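Local coordinates for phosphonate monoester hydrolase (Ruegeria pomeroyi, PDB 4UPK), which belongs to the sulfatase family of the alkaline phosphatase clan, a group of related hydrolytic enzymes, at residues A[100-112]-A[131-143]. Sequence-based numbering, arbitrary orientation.
Sequences SVRNGTPLRHDTP and TDTSQDPRAYDAN
Asp136 reaches across to the backbone of His109. Its CB lies 3.4 Å from Leu107 O. With CG anti to its own backbone N (chi1 -169°), the carboxylate is carried to the start of the 108-111 type I turn, where OD2 accepts a 2.8 Å bond from His109 N on its anti side, somewhat out of the carboxylate plane. Arg138, its chain bent at chi3, grips the same carboxylate side-on: NE meets the syn lone pair of OD1 in a nearly straight bond, while NH2 forms a salt bridge with OD2. OD1 also takes Arg138 N from above the carboxylate plane, closing an Asx turn; four N-H groups thus grip the two oxygens and hold the carboxylate against rotation. Within the sulfatase-type fold, the contact joins the loop between helices 95-98 and 114-120 to the one following strand 125-127. Upstream, Leu107 N donates to Ser134 O (3.0 Å), and the rings of Pro106 and Pro137 cross at about a right angle, Pro106 CB 3.8 Å from Pro137 CD. Ala139 CB sits over the centre of one His109 ring face, a CH-pi contact 3.5 Å from the centroid. One water accepts from Arg108 NH1 and Arg138 NH2 and donates to Asp110 OD1; Arg108 NH2 forms a salt bridge with Asp518 of the second subunit.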
ATOM      1  N   SER A 100      16.173  -0.296 -13.845  1.00 13.06           N
ATOM      2  CA  SER A 100      17.263  -0.673 -12.955  1.00 13.27           C
ATOM      3  C   SER A 100      18.423  -0.752 -13.975  1.00 19.79           C
ATOM      4  O   SER A 100      18.749  -1.818 -14.486  1.00 18.54           O
ATOM      5  CB  SER A 100      16.976  -2.039 -12.330  1.00 15.54           C
ATOM      6  OG  SER A 100      17.812  -2.304 -11.218  1.00 18.47           O
ATOM      7  N   VAL A 101      18.953   0.427 -14.357  1.00 19.15           N
ATOM      8  CA  VAL A 101      19.912   0.619 -15.461  1.00 17.60           C
ATOM      9  C   VAL A 101      21.392   0.406 -15.181  1.00 20.97           C
ATOM     10  O   VAL A 101      22.178   0.296 -16.127  1.00 19.94           O
ATOM     11  CB  VAL A 101      19.608   1.895 -16.298  1.00 19.15           C
ATOM     12  CG1 VAL A 101      18.230   1.790 -16.937  1.00 18.31           C
ATOM     13  CG2 VAL A 101      19.726   3.168 -15.448  1.00 18.58           C
ATOM     14  N   ARG A 102      21.758   0.322 -13.888  1.00 18.18           N
ATOM     15  CA  ARG A 102      23.117   0.090 -13.368  1.00 17.24           C
ATOM     16  C   ARG A 102      23.003  -0.737 -12.088  1.00 19.97           C
ATOM     17  O   ARG A 102      21.932  -0.776 -11.480  1.00 19.69           O
ATOM     18  CB  ARG A 102      23.796   1.412 -12.959  1.00 15.28           C
ATOM     19  CG  ARG A 102      23.481   2.616 -13.811  1.00 18.58           C
ATOM     20  CD  ARG A 102      23.962   3.843 -13.111  1.00 17.27           C
ATOM     21  NE  ARG A 102      23.511   5.045 -13.806  1.00 27.45           N
ATOM     22  CZ  ARG A 102      22.365   5.673 -13.568  1.00 33.48           C
ATOM     23  NH1 ARG A 102      21.508   5.194 -12.676  1.00 23.73           N
ATOM     24  NH2 ARG A 102      22.052   6.764 -14.241  1.00 16.93           N
ATOM     25  N   ASN A 103      24.122  -1.355 -11.651  1.00 14.71           N
ATOM     26  CA  ASN A 103      24.198  -2.055 -10.371  1.00 13.67           C
ATOM     27  C   ASN A 103      23.891  -1.016  -9.291  1.00 16.38           C
ATOM     28  O   ASN A 103      24.406   0.112  -9.348  1.00 15.17           O
ATOM     29  CB  ASN A 103      25.605  -2.643 -10.156  1.00 12.15           C
ATOM     30  CG  ASN A 103      25.876  -3.902 -10.921  1.00 17.70           C
ATOM     31  OD1 ASN A 103      25.019  -4.415 -11.637  1.00 10.77           O
ATOM     32  ND2 ASN A 103      27.096  -4.424 -10.810  1.00 16.19           N
ATOM     33  N   GLY A 104      22.961  -1.349  -8.399  1.00 14.12           N
ATOM     34  CA  GLY A 104      22.547  -0.434  -7.336  1.00 14.29           C
ATOM     35  C   GLY A 104      21.360   0.448  -7.687  1.00 21.18           C
ATOM     36  O   GLY A 104      20.850   1.139  -6.808  1.00 21.53           O
ATOM     37  N   THR A 105      20.906   0.463  -8.970  1.00 18.92           N
ATOM     38  CA  THR A 105      19.755   1.284  -9.367  1.00 18.69           C
ATOM     39  C   THR A 105      18.490   0.549  -8.971  1.00 23.82           C
ATOM     40  O   THR A 105      18.274  -0.573  -9.474  1.00 22.60           O
ATOM     41  CB  THR A 105      19.728   1.620 -10.846  1.00 21.28           C
ATOM     42  OG1 THR A 105      21.021   2.014 -11.265  1.00 19.83           O
ATOM     43  CG2 THR A 105      18.701   2.718 -11.156  1.00 21.01           C
ATOM     44  N   PRO A 106      17.650   1.154  -8.085  1.00 20.41           N
ATOM     45  CA  PRO A 106      16.453   0.443  -7.602  1.00 20.11           C
ATOM     46  C   PRO A 106      15.455   0.058  -8.678  1.00 22.52           C
ATOM     47  O   PRO A 106      15.320   0.729  -9.696  1.00 20.95           O
ATOM     48  CB  PRO A 106      15.848   1.415  -6.580  1.00 21.91           C
ATOM     49  CG  PRO A 106      16.973   2.255  -6.145  1.00 26.16           C
ATOM     50  CD  PRO A 106      17.794   2.451  -7.387  1.00 21.90           C
ATOM     51  N   LEU A 107      14.796  -1.065  -8.454  1.00 20.99           N
ATOM     52  CA  LEU A 107      13.736  -1.565  -9.313  1.00 22.01           C
ATOM     53  C   LEU A 107      12.434  -1.282  -8.554  1.00 29.05           C
ATOM     54  O   LEU A 107      12.394  -1.527  -7.340  1.00 30.36           O
ATOM     55  CB  LEU A 107      13.917  -3.082  -9.541  1.00 22.41           C
ATOM     56  CG  LEU A 107      12.906  -3.795 -10.448  1.00 26.93           C
ATOM     57  CD1 LEU A 107      13.127  -3.439 -11.915  1.00 26.09           C
ATOM     58  CD2 LEU A 107      13.018  -5.299 -10.274  1.00 28.22           C
ATOM     59  N   ARG A 108      11.392  -0.721  -9.240  1.00 26.15           N
ATOM     60  CA  ARG A 108      10.074  -0.420  -8.645  1.00 26.45           C
ATOM     61  C   ARG A 108       9.541  -1.674  -7.904  1.00 32.25           C
ATOM     62  O   ARG A 108       9.631  -2.789  -8.428  1.00 30.63           O
ATOM     63  CB  ARG A 108       9.058  -0.019  -9.724  1.00 23.91           C
ATOM     64  CG  ARG A 108       9.194   1.372 -10.311  1.00 27.39           C
ATOM     65  CD  ARG A 108       8.073   1.553 -11.329  1.00 33.14           C
ATOM     66  NE  ARG A 108       8.199   2.792 -12.094  1.00 32.66           N
ATOM     67  CZ  ARG A 108       7.637   3.947 -11.755  1.00 34.96           C
ATOM     68  NH1 ARG A 108       6.905   4.037 -10.651  1.00 22.36           N
ATOM     69  NH2 ARG A 108       7.826   5.025 -12.495  1.00 23.07           N
ATOM     70  N   HIS A 109       9.003  -1.491  -6.693  1.00 31.32           N
ATOM     71  CA  HIS A 109       8.491  -2.609  -5.898  1.00 31.76           C
ATOM     72  C   HIS A 109       7.331  -3.365  -6.543  1.00 34.71           C
ATOM     73  O   HIS A 109       7.231  -4.581  -6.374  1.00 35.76           O
ATOM     74  CB  HIS A 109       8.116  -2.165  -4.486  1.00 33.60           C
ATOM     75  CG  HIS A 109       8.159  -3.292  -3.497  1.00 38.21           C
ATOM     76  ND1 HIS A 109       9.332  -3.995  -3.251  1.00 39.88           N
ATOM     77  CD2 HIS A 109       7.179  -3.788  -2.704  1.00 41.06           C
ATOM     78  CE1 HIS A 109       9.023  -4.903  -2.341  1.00 39.99           C
ATOM     79  NE2 HIS A 109       7.744  -4.810  -1.967  1.00 40.94           N
ATOM     80  N   ASP A 110       6.468  -2.650  -7.279  1.00 28.91           N
ATOM     81  CA  ASP A 110       5.292  -3.218  -7.931  1.00 27.71           C
ATOM     82  C   ASP A 110       5.559  -3.788  -9.346  1.00 30.29           C
ATOM     83  O   ASP A 110       4.604  -4.128 -10.053  1.00 30.96           O
ATOM     84  CB  ASP A 110       4.130  -2.206  -7.901  1.00 28.83           C
ATOM     85  CG  ASP A 110       4.380  -0.871  -8.586  1.00 38.02           C
ATOM     86  OD1 ASP A 110       5.534  -0.618  -9.017  1.00 39.40           O
ATOM     87  OD2 ASP A 110       3.425  -0.087  -8.710  1.00 41.87           O
ATOM     88  N   THR A 111       6.846  -3.936  -9.732  1.00 24.01           N
ATOM     89  CA  THR A 111       7.229  -4.499 -11.029  1.00 22.55           C
ATOM     90  C   THR A 111       6.944  -6.004 -11.049  1.00 23.74           C
ATOM     91  O   THR A 111       7.533  -6.735 -10.254  1.00 24.73           O
ATOM     92  CB  THR A 111       8.705  -4.186 -11.387  1.00 28.26           C
ATOM     93  OG1 THR A 111       8.900  -2.777 -11.336  1.00 29.98           O
ATOM     94  CG2 THR A 111       9.091  -4.679 -12.770  1.00 27.71           C
ATOM     95  N   PRO A 112       6.060  -6.486 -11.946  1.00 16.70           N
ATOM     96  CA  PRO A 112       5.807  -7.924 -12.011  1.00 16.53           C
ATOM     97  C   PRO A 112       7.069  -8.689 -12.414  1.00 21.23           C
ATOM     98  O   PRO A 112       7.835  -8.233 -13.256  1.00 19.78           O
ATOM     99  CB  PRO A 112       4.701  -8.040 -13.071  1.00 18.39           C
ATOM    100  CG  PRO A 112       4.123  -6.690 -13.184  1.00 21.73           C
ATOM    101  CD  PRO A 112       5.266  -5.768 -12.957  1.00 16.76           C
ATOM    102  N   THR A 131      19.885 -13.008  -6.890  1.00 16.06           N
ATOM    103  CA  THR A 131      19.089 -12.325  -7.952  1.00 16.17           C
ATOM    104  C   THR A 131      19.711 -10.967  -8.296  1.00 18.83           C
ATOM    105  O   THR A 131      19.421 -10.421  -9.359  1.00 17.76           O
ATOM    106  CB  THR A 131      17.590 -12.158  -7.584  1.00 14.62           C
ATOM    107  OG1 THR A 131      17.484 -11.487  -6.337  1.00 14.39           O
ATOM    108  CG2 THR A 131      16.846 -13.467  -7.530  1.00  7.71           C
ATOM    109  N   ASP A 132      20.580 -10.437  -7.407  1.00 16.27           N
ATOM    110  CA  ASP A 132      21.253  -9.139  -7.549  1.00 16.76           C
ATOM    111  C   ASP A 132      20.278  -8.001  -7.805  1.00 20.10           C
ATOM    112  O   ASP A 132      20.470  -7.186  -8.728  1.00 20.13           O
ATOM    113  CB  ASP A 132      22.410  -9.183  -8.586  1.00 18.56           C
ATOM    114  CG  ASP A 132      23.645  -9.918  -8.118  1.00 21.76           C
ATOM    115  OD1 ASP A 132      23.771 -10.157  -6.894  1.00 21.72           O
ATOM    116  OD2 ASP A 132      24.507 -10.219  -8.963  1.00 27.33           O
ATOM    117  N   THR A 133      19.226  -7.949  -6.966  1.00 17.26           N
ATOM    118  CA  THR A 133      18.144  -6.978  -7.067  1.00 18.01           C
ATOM    119  C   THR A 133      18.320  -5.793  -6.109  1.00 23.60           C
ATOM    120  O   THR A 133      18.434  -5.976  -4.891  1.00 21.79           O
ATOM    121  CB  THR A 133      16.765  -7.642  -6.944  1.00 22.70           C
ATOM    122  OG1 THR A 133      16.757  -8.886  -7.635  1.00 20.57           O
ATOM    123  CG2 THR A 133      15.631  -6.750  -7.472  1.00 19.37           C
ATOM    124  N   SER A 134      18.314  -4.575  -6.684  1.00 19.93           N
ATOM    125  CA  SER A 134      18.383  -3.334  -5.935  1.00 19.37           C
ATOM    126  C   SER A 134      16.944  -3.021  -5.540  1.00 23.58           C
ATOM    127  O   SER A 134      16.070  -2.859  -6.402  1.00 24.24           O
ATOM    128  CB  SER A 134      18.975  -2.231  -6.797  1.00 21.51           C
ATOM    129  OG  SER A 134      20.236  -2.626  -7.304  1.00 27.22           O
ATOM    130  N   GLN A 135      16.684  -3.037  -4.237  1.00 19.99           N
ATOM    131  CA  GLN A 135      15.340  -2.842  -3.701  1.00 20.07           C
ATOM    132  C   GLN A 135      14.838  -1.403  -3.781  1.00 22.72           C
ATOM    133  O   GLN A 135      15.638  -0.463  -3.846  1.00 21.43           O
ATOM    134  CB  GLN A 135      15.202  -3.438  -2.278  1.00 21.28           C
ATOM    135  CG  GLN A 135      15.747  -4.868  -2.117  1.00 21.12           C
ATOM    136  CD  GLN A 135      15.127  -5.917  -3.017  1.00 37.44           C
ATOM    137  OE1 GLN A 135      13.913  -6.117  -3.040  1.00 30.40           O
ATOM    138  NE2 GLN A 135      15.959  -6.672  -3.720  1.00 35.45           N
ATOM    139  N   ASP A 136      13.504  -1.250  -3.811  1.00 20.30           N
ATOM    140  CA  ASP A 136      12.811   0.035  -3.879  1.00 19.87           C
ATOM    141  C   ASP A 136      12.844   0.698  -2.486  1.00 27.28           C
ATOM    142  O   ASP A 136      12.276   0.145  -1.528  1.00 27.09           O
ATOM    143  CB  ASP A 136      11.362  -0.176  -4.373  1.00 20.79           C
ATOM    144  CG  ASP A 136      10.559   1.062  -4.752  1.00 27.64           C
ATOM    145  OD1 ASP A 136      11.023   2.194  -4.475  1.00 25.10           O
ATOM    146  OD2 ASP A 136       9.462   0.900  -5.320  1.00 38.21           O
ATOM    147  N   PRO A 137      13.511   1.878  -2.351  1.00 25.86           N
ATOM    148  CA  PRO A 137      13.566   2.556  -1.040  1.00 26.83           C
ATOM    149  C   PRO A 137      12.199   2.946  -0.474  1.00 32.81           C
ATOM    150  O   PRO A 137      12.071   3.093   0.741  1.00 34.04           O
ATOM    151  CB  PRO A 137      14.430   3.800  -1.315  1.00 28.51           C
ATOM    152  CG  PRO A 137      15.122   3.533  -2.581  1.00 32.40           C
ATOM    153  CD  PRO A 137      14.224   2.663  -3.382  1.00 27.77           C
ATOM    154  N   ARG A 138      11.188   3.099  -1.353  1.00 29.76           N
ATOM    155  CA  ARG A 138       9.806   3.439  -1.003  1.00 30.51           C
ATOM    156  C   ARG A 138       9.086   2.276  -0.285  1.00 36.73           C
ATOM    157  O   ARG A 138       8.119   2.512   0.433  1.00 37.80           O
ATOM    158  CB  ARG A 138       9.018   3.866  -2.258  1.00 28.46           C
ATOM    159  CG  ARG A 138       9.638   5.043  -3.024  1.00 37.28           C
ATOM    160  CD  ARG A 138       8.990   5.309  -4.385  1.00 42.38           C
ATOM    161  NE  ARG A 138       9.032   4.129  -5.252  1.00 43.05           N
ATOM    162  CZ  ARG A 138       8.291   3.962  -6.343  1.00 53.19           C
ATOM    163  NH1 ARG A 138       7.451   4.914  -6.740  1.00 43.97           N
ATOM    164  NH2 ARG A 138       8.378   2.841  -7.044  1.00 32.73           N
ATOM    165  N   ALA A 139       9.560   1.028  -0.480  1.00 33.92           N
ATOM    166  CA  ALA A 139       8.975  -0.185   0.106  1.00 33.15           C
ATOM    167  C   ALA A 139       9.589  -0.637   1.437  1.00 36.43           C
ATOM    168  O   ALA A 139       9.059  -1.570   2.059  1.00 37.20           O
ATOM    169  CB  ALA A 139       9.046  -1.319  -0.899  1.00 33.03           C
ATOM    170  N   TYR A 140      10.701  -0.002   1.871  1.00 31.38           N
ATOM    171  CA  TYR A 140      11.408  -0.383   3.099  1.00 30.99           C
ATOM    172  C   TYR A 140      11.754   0.789   4.019  1.00 34.55           C
ATOM    173  O   TYR A 140      11.853   1.928   3.560  1.00 33.04           O
ATOM    174  CB  TYR A 140      12.720  -1.097   2.734  1.00 31.37           C
ATOM    175  CG  TYR A 140      12.566  -2.454   2.094  1.00 32.54           C
ATOM    176  CD1 TYR A 140      12.462  -2.585   0.711  1.00 33.06           C
ATOM    177  CD2 TYR A 140      12.650  -3.615   2.855  1.00 34.58           C
ATOM    178  CE1 TYR A 140      12.372  -3.839   0.108  1.00 33.91           C
ATOM    179  CE2 TYR A 140      12.572  -4.875   2.262  1.00 35.89           C
ATOM    180  CZ  TYR A 140      12.437  -4.982   0.887  1.00 39.81           C
ATOM    181  OH  TYR A 140      12.358  -6.220   0.299  1.00 37.47           O
ATOM    182  N   ASP A 141      12.032   0.483   5.317  1.00 32.91           N
ATOM    183  CA  ASP A 141      12.527   1.460   6.300  1.00 32.88           C
ATOM    184  C   ASP A 141      13.935   1.869   5.820  1.00 36.19           C
ATOM    185  O   ASP A 141      14.653   1.018   5.288  1.00 33.39           O
ATOM    186  CB  ASP A 141      12.599   0.843   7.720  1.00 34.46           C
ATOM    187  CG  ASP A 141      13.331   1.702   8.741  1.00 42.99           C
ATOM    188  OD1 ASP A 141      12.882   2.846   8.993  1.00 45.55           O
ATOM    189  OD2 ASP A 141      14.351   1.237   9.281  1.00 44.39           O
ATOM    190  N   ALA A 142      14.311   3.164   5.987  1.00 33.65           N
ATOM    191  CA  ALA A 142      15.620   3.718   5.582  1.00 32.79           C
ATOM    192  C   ALA A 142      16.826   2.882   6.037  1.00 34.36           C
ATOM    193  O   ALA A 142      17.765   2.718   5.256  1.00 31.99           O
ATOM    194  CB  ALA A 142      15.759   5.154   6.083  1.00 33.83           C
ATOM    195  N   ASN A 143      16.767   2.324   7.278  1.00 31.48           N
ATOM    196  CA  ASN A 143      17.818   1.499   7.892  1.00 31.74           C
ATOM    197  C   ASN A 143      17.715  -0.044   7.641  1.00 34.05           C
ATOM    198  O   ASN A 143      18.488  -0.816   8.209  1.00 32.98           O
ATOM    199  CB  ASN A 143      17.948   1.828   9.397  1.00 33.14           C
ATOM    200  CG  ASN A 143      19.248   1.353  10.020  1.00 48.84           C
ATOM    201  OD1 ASN A 143      20.316   1.375   9.385  1.00 35.07           O
ATOM    202  ND2 ASN A 143      19.186   0.879  11.264  1.00 40.83           N
TER
HETATM  203  O   HOH W   1      17.368  -4.602  -9.881  1.00 20.21           O
HETATM  204  O   HOH W   2       5.886   1.982  -8.851  1.00 38.52           O
HETATM  205  O   HOH W   3      11.794  -3.682  -3.643  1.00 29.49           O